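Local atomic coordinates of Lmo2470 protein (Listeria monocytogenes EGD-e, PDB entry 5HL3), a protein that binds calcium and, as an internalin with leucine-rich repeats, interacts with host afadin and helps Listeria cross basement membranes. Residues N294-I306 with L331-N345. Numbering follows the deposited sequence. Where two conformers were deposited one is given.
Sequences NMLVSPEVTGEYI and LSPGEYKLDVSYNHN. With CA (calcium ion), chain H.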
loop_
_atom_site.group_PDB
_atom_site.type_symbol
_atom_site.label_atom_id
_atom_site.label_comp_id
_atom_site.label_asym_id
_atom_site.label_seq_id
_atom_site.Cartn_x
_atom_site.Cartn_y
_atom_site.Cartn_z
ATOM N N ASN A 294 -24.459 -7.515 11.225
ATOM C CA ASN A 294 -23.891 -7.356 12.577
ATOM C C ASN A 294 -22.539 -6.664 12.623
ATOM O O ASN A 294 -21.696 -6.990 13.466
ATOM C CB ASN A 294 -23.911 -8.701 13.324
ATOM C CG ASN A 294 -25.318 -9.218 13.473
ATOM O OD1 ASN A 294 -26.181 -8.515 13.988
ATOM N ND2 ASN A 294 -25.580 -10.401 12.933
HETATM N N MSE A 295 -22.366 -5.678 11.753
HETATM C CA MSE A 295 -21.143 -4.899 11.697
HETATM C C MSE A 295 -21.195 -3.666 12.574
HETATM O O MSE A 295 -20.165 -3.007 12.748
HETATM C CB MSE A 295 -20.876 -4.464 10.252
HETATM C CG MSE A 295 -20.629 -5.670 9.328
HETATM SE SE MSE A 295 -20.432 -5.168 7.430
HETATM C CE MSE A 295 -18.722 -4.230 7.505
ATOM N N LEU A 296 -22.342 -3.335 13.150
ATOM C CA LEU A 296 -22.436 -2.121 13.933
ATOM C C LEU A 296 -21.962 -2.302 15.357
ATOM O O LEU A 296 -22.242 -3.324 15.987
ATOM C CB LEU A 296 -23.881 -1.613 13.966
ATOM C CG LEU A 296 -24.543 -1.303 12.621
ATOM C CD1 LEU A 296 -26.025 -0.938 12.854
ATOM C CD2 LEU A 296 -23.804 -0.235 11.838
ATOM N N VAL A 297 -21.278 -1.283 15.865
ATOM C CA VAL A 297 -20.859 -1.231 17.286
ATOM C C VAL A 297 -21.823 -0.440 18.185
ATOM O O VAL A 297 -21.693 -0.444 19.413
ATOM C CB VAL A 297 -19.413 -0.667 17.444
ATOM C CG1 VAL A 297 -18.389 -1.514 16.706
ATOM C CG2 VAL A 297 -19.330 0.806 17.031
ATOM N N SER A 298 -22.745 0.294 17.560
ATOM C CA SER A 298 -23.783 1.052 18.275
ATOM C C SER A 298 -25.003 1.121 17.346
ATOM O O SER A 298 -24.842 1.145 16.143
ATOM C CB SER A 298 -23.287 2.455 18.604
ATOM O OG SER A 298 -22.966 3.162 17.442
ATOM N N PRO A 299 -26.227 1.164 17.923
ATOM C CA PRO A 299 -27.429 1.063 17.076
ATOM C C PRO A 299 -28.034 2.367 16.573
ATOM O O PRO A 299 -28.809 2.342 15.621
ATOM C CB PRO A 299 -28.431 0.362 18.008
ATOM C CG PRO A 299 -28.038 0.846 19.371
ATOM C CD PRO A 299 -26.528 0.864 19.335
ATOM N N GLU A 300 -27.707 3.482 17.199
ATOM C CA GLU A 300 -28.399 4.736 16.900
ATOM C C GLU A 300 -28.119 5.271 15.503
ATOM O O GLU A 300 -26.994 5.173 15.004
ATOM C CB GLU A 300 -28.032 5.811 17.922
ATOM C CG GLU A 300 -28.484 5.549 19.349
ATOM C CD GLU A 300 -27.624 4.591 20.160
ATOM O OE1 GLU A 300 -26.502 4.219 19.731
ATOM O OE2 GLU A 300 -28.114 4.213 21.271
ATOM N N VAL A 301 -29.149 5.845 14.882
ATOM C CA VAL A 301 -29.045 6.522 13.609
ATOM C C VAL A 301 -29.547 7.951 13.850
ATOM O O VAL A 301 -30.686 8.141 14.285
ATOM C CB VAL A 301 -29.914 5.824 12.555
ATOM C CG1 VAL A 301 -29.887 6.579 11.227
ATOM C CG2 VAL A 301 -29.522 4.349 12.430
ATOM N N THR A 302 -28.697 8.946 13.572
ATOM C CA THR A 302 -28.990 10.350 13.862
ATOM C C THR A 302 -29.020 11.181 12.597
ATOM O O THR A 302 -28.449 10.818 11.590
ATOM C CB THR A 302 -27.911 10.928 14.814
ATOM O OG1 THR A 302 -26.637 10.962 14.154
ATOM C CG2 THR A 302 -27.841 10.123 16.089
ATOM N N GLY A 303 -29.740 12.286 12.671
ATOM C CA GLY A 303 -29.867 13.231 11.554
ATOM C C GLY A 303 -29.703 14.631 12.064
ATOM O O GLY A 303 -30.018 14.915 13.212
ATOM N N GLU A 304 -29.223 15.519 11.198
ATOM C CA GLU A 304 -29.016 16.903 11.573
ATOM C C GLU A 304 -28.955 17.761 10.332
ATOM O O GLU A 304 -28.817 17.245 9.225
ATOM C CB GLU A 304 -27.718 17.047 12.360
ATOM C CG GLU A 304 -26.475 16.721 11.549
ATOM C CD GLU A 304 -25.212 16.587 12.373
ATOM O OE1 GLU A 304 -25.289 16.267 13.565
ATOM O OE2 GLU A 304 -24.118 16.742 11.793
ATOM N N TYR A 305 -29.099 19.071 10.519
ATOM C CA TYR A 305 -28.834 20.010 9.431
ATOM C C TYR A 305 -27.808 21.016 9.903
ATOM O O TYR A 305 -27.736 21.342 11.089
ATOM C CB TYR A 305 -30.094 20.629 8.827
ATOM C CG TYR A 305 -30.804 21.664 9.648
ATOM C CD1 TYR A 305 -31.642 21.304 10.702
ATOM C CD2 TYR A 305 -30.711 23.013 9.316
ATOM C CE1 TYR A 305 -32.350 22.258 11.414
ATOM C CE2 TYR A 305 -31.411 23.974 10.022
ATOM C CZ TYR A 305 -32.213 23.591 11.076
ATOM O OH TYR A 305 -32.897 24.576 11.753
ATOM N N ILE A 306 -27.024 21.506 8.942
ATOM C CA ILE A 306 -25.798 22.249 9.212
ATOM C C ILE A 306 -25.931 23.615 8.636
ATOM O O ILE A 306 -25.926 23.772 7.419
ATOM C CB ILE A 306 -24.562 21.546 8.572
ATOM C CG1 ILE A 306 -24.416 20.079 9.053
ATOM C CG2 ILE A 306 -23.280 22.368 8.766
ATOM C CD1 ILE A 306 -25.023 19.027 8.124
ATOM N N LEU A 331 -38.898 23.058 9.113
ATOM C CA LEU A 331 -37.957 24.007 8.483
ATOM C C LEU A 331 -38.656 24.947 7.519
ATOM O O LEU A 331 -39.612 24.562 6.844
ATOM C CB LEU A 331 -36.854 23.259 7.734
ATOM C CG LEU A 331 -36.013 22.287 8.561
ATOM C CD1 LEU A 331 -34.943 21.610 7.727
ATOM C CD2 LEU A 331 -35.371 22.996 9.741
ATOM N N SER A 332 -38.172 26.182 7.448
ATOM C CA SER A 332 -38.745 27.163 6.541
ATOM C C SER A 332 -38.082 27.014 5.154
ATOM O O SER A 332 -37.075 26.298 5.010
ATOM C CB SER A 332 -38.534 28.571 7.101
ATOM O OG SER A 332 -37.151 28.836 7.235
ATOM N N PRO A 333 -38.651 27.662 4.120
ATOM C CA PRO A 333 -38.051 27.529 2.788
ATOM C C PRO A 333 -36.594 27.989 2.744
ATOM O O PRO A 333 -36.215 28.922 3.449
ATOM C CB PRO A 333 -38.941 28.420 1.908
ATOM C CG PRO A 333 -40.239 28.464 2.635
ATOM C CD PRO A 333 -39.867 28.493 4.082
ATOM N N GLY A 334 -35.780 27.312 1.945
ATOM C CA GLY A 334 -34.381 27.680 1.811
ATOM C C GLY A 334 -33.581 26.502 1.320
ATOM O O GLY A 334 -34.154 25.488 0.911
ATOM N N GLU A 335 -32.259 26.643 1.380
ATOM C CA GLU A 335 -31.329 25.598 0.984
ATOM C C GLU A 335 -30.650 25.069 2.237
ATOM O O GLU A 335 -30.127 25.847 3.034
ATOM C CB GLU A 335 -30.256 26.170 0.053
ATOM C CG GLU A 335 -30.762 26.906 -1.171
ATOM C CD GLU A 335 -31.460 26.029 -2.210
ATOM O OE1 GLU A 335 -31.220 24.807 -2.204
ATOM O OE2 GLU A 335 -32.220 26.619 -3.041
ATOM N N TYR A 336 -30.611 23.743 2.378
ATOM C CA TYR A 336 -30.093 23.094 3.575
ATOM C C TYR A 336 -29.097 21.993 3.275
ATOM O O TYR A 336 -29.194 21.322 2.245
ATOM C CB TYR A 336 -31.257 22.479 4.359
ATOM C CG TYR A 336 -32.253 23.506 4.862
ATOM C CD1 TYR A 336 -33.299 23.954 4.066
ATOM C CD2 TYR A 336 -32.162 24.011 6.169
ATOM C CE1 TYR A 336 -34.206 24.890 4.530
ATOM C CE2 TYR A 336 -33.060 24.940 6.641
ATOM C CZ TYR A 336 -34.081 25.385 5.828
ATOM O OH TYR A 336 -34.959 26.325 6.322
ATOM N N LYS A 337 -28.137 21.822 4.184
ATOM C CA LYS A 337 -27.161 20.720 4.150
ATOM C C LYS A 337 -27.580 19.734 5.242
ATOM O O LYS A 337 -27.571 20.093 6.425
ATOM C CB LYS A 337 -25.770 21.220 4.448
ATOM C CG LYS A 337 -25.211 22.182 3.420
ATOM C CD LYS A 337 -23.705 22.376 3.581
ATOM C CE LYS A 337 -23.347 23.118 4.862
ATOM N NZ LYS A 337 -24.047 24.400 5.071
ATOM N N LEU A 338 -27.979 18.536 4.836
ATOM C CA LEU A 338 -28.424 17.471 5.759
ATOM C C LEU A 338 -27.340 16.411 5.917
ATOM O O LEU A 338 -26.532 16.194 5.020
ATOM C CB LEU A 338 -29.719 16.802 5.271
ATOM C CG LEU A 338 -31.033 17.445 5.726
ATOM C CD1 LEU A 338 -31.136 18.910 5.353
ATOM C CD2 LEU A 338 -32.265 16.678 5.239
ATOM N N ASP A 339 -27.350 15.755 7.074
ATOM C CA ASP A 339 -26.415 14.667 7.406
ATOM C C ASP A 339 -27.148 13.597 8.165
ATOM O O ASP A 339 -27.923 13.916 9.070
ATOM C CB ASP A 339 -25.269 15.186 8.259
ATOM C CG ASP A 339 -24.466 14.081 8.910
ATOM O OD1 ASP A 339 -24.980 13.307 9.750
ATOM O OD2 ASP A 339 -23.290 14.035 8.655
ATOM N N VAL A 340 -26.970 12.339 7.755
ATOM C CA VAL A 340 -27.394 11.187 8.547
ATOM C C VAL A 340 -26.125 10.417 8.905
ATOM O O VAL A 340 -25.285 10.121 8.039
ATOM C CB VAL A 340 -28.386 10.283 7.796
ATOM C CG1 VAL A 340 -28.504 8.891 8.420
ATOM C CG2 VAL A 340 -29.753 10.908 7.811
ATOM N N SER A 341 -26.002 10.110 10.185
ATOM C CA SER A 341 -24.831 9.406 10.703
ATOM C C SER A 341 -25.257 8.193 11.514
ATOM O O SER A 341 -26.296 8.210 12.180
ATOM C CB SER A 341 -23.980 10.349 11.543
ATOM O OG SER A 341 -23.317 11.320 10.706
ATOM N N TYR A 342 -24.434 7.151 11.477
ATOM C CA TYR A 342 -24.680 5.951 12.255
ATOM C C TYR A 342 -23.332 5.300 12.580
ATOM O O TYR A 342 -22.261 5.742 12.135
ATOM C CB TYR A 342 -25.634 5.008 11.509
ATOM C CG TYR A 342 -25.054 4.385 10.280
ATOM C CD1 TYR A 342 -25.136 5.018 9.018
ATOM C CD2 TYR A 342 -24.355 3.174 10.364
ATOM C CE1 TYR A 342 -24.582 4.432 7.910
ATOM C CE2 TYR A 342 -23.816 2.595 9.248
ATOM C CZ TYR A 342 -23.894 3.237 8.028
ATOM O OH TYR A 342 -23.328 2.670 6.913
ATOM N N ASN A 343 -23.402 4.225 13.367
ATOM C CA ASN A 343 -22.179 3.522 13.828
ATOM C C ASN A 343 -21.233 4.473 14.541
ATOM O O ASN A 343 -20.022 4.375 14.442
ATOM C CB ASN A 343 -21.453 2.748 12.690
ATOM C CG ASN A 343 -20.691 1.568 13.219
ATOM O OD1 ASN A 343 -21.163 0.938 14.140
ATOM N ND2 ASN A 343 -19.508 1.284 12.672
ATOM N N HIS A 344 -21.798 5.410 15.291
ATOM C CA HIS A 344 -20.971 6.301 16.071
ATOM C C HIS A 344 -20.150 5.501 17.093
ATOM O O HIS A 344 -20.696 4.686 17.848
ATOM C CB HIS A 344 -21.826 7.271 16.887
ATOM C CG HIS A 344 -22.640 8.219 16.070
ATOM N ND1 HIS A 344 -22.155 9.431 15.646
ATOM C CD2 HIS A 344 -23.933 8.170 15.679
ATOM C CE1 HIS A 344 -23.109 10.091 15.017
ATOM N NE2 HIS A 344 -24.199 9.338 15.016
ATOM N N ASN A 345 -18.854 5.749 17.102
ATOM C CA ASN A 345 -17.947 5.119 18.056
ATOM C C ASN A 345 -17.156 6.239 18.689
ATOM O O ASN A 345 -16.124 6.688 18.175
ATOM C CB ASN A 345 -17.039 4.098 17.386
ATOM C CG ASN A 345 -16.301 3.241 18.398
ATOM O OD1 ASN A 345 -16.036 3.684 19.512
ATOM N ND2 ASN A 345 -15.976 2.025 18.023
HETATM CA CA CA H . -21.187 14.406 7.324
HETATM O O HOH W 1 -25.740 2.732 14.105
HETATM O O HOH W 2 -24.584 5.077 16.381
HETATM O O HOH W 3 -26.306 13.116 12.182
HETATM O O HOH W 4 -28.160 23.935 6.163
HETATM O O HOH W 5 -19.913 12.852 5.862
HETATM O O HOH W 6 -19.797 14.463 9.159
HETATM O O HOH W 7 -21.699 16.692 7.973
HETATM O O HOH W 8 -19.473 15.797 6.359
#
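With OG1 of T302 set between its backbone N and carbonyl carbon (chi1 66°) and the ring of H344 swung beside its own backbone N (chi1 -65°), OG1 of T302 and NE2 of H344 approach from opposite directions and hydrogen-bond at 3.1 Å, the hydroxyl lying in the imidazole plane at the ring edge. The strands 301-306 and 334-342 run antiparallel as neighbours in the mixed sheet of the DUF3244 region. T302 pairs with S341 and E304 with D339 through reciprocal N-H...O bonds. At the corner, N343 OD1 accepts V297 N at 2.8 Å in its carbonyl plane, and S298 OG donates to H344 O; two waters each donate to E300 O and accept a backbone N-H, one from N343 and the other from H344. At the far end the edge of Y336 is turned toward the face of Y305 in an offset edge-to-face pair, planes at 72°, while CD2 of L331 meets Y305 CZ at 3.5 Å. On the face bearing T302 and E304, D339 OD2 binds calcium at 2.5 Å, with S353 and D355 completing the protein ligands. D339 OD1 takes S341 OG on its syn lone pair and a water shared with T302 OG1. E304 OE2 lies 4.1 Å from D339 OD1, while E304 OE1 is hydrogen-bonded to NE2 of Q312. Calcium probably offsets this crowding of negative charge, and the bonds to OD1 probably help to fix the carboxylate's rotation.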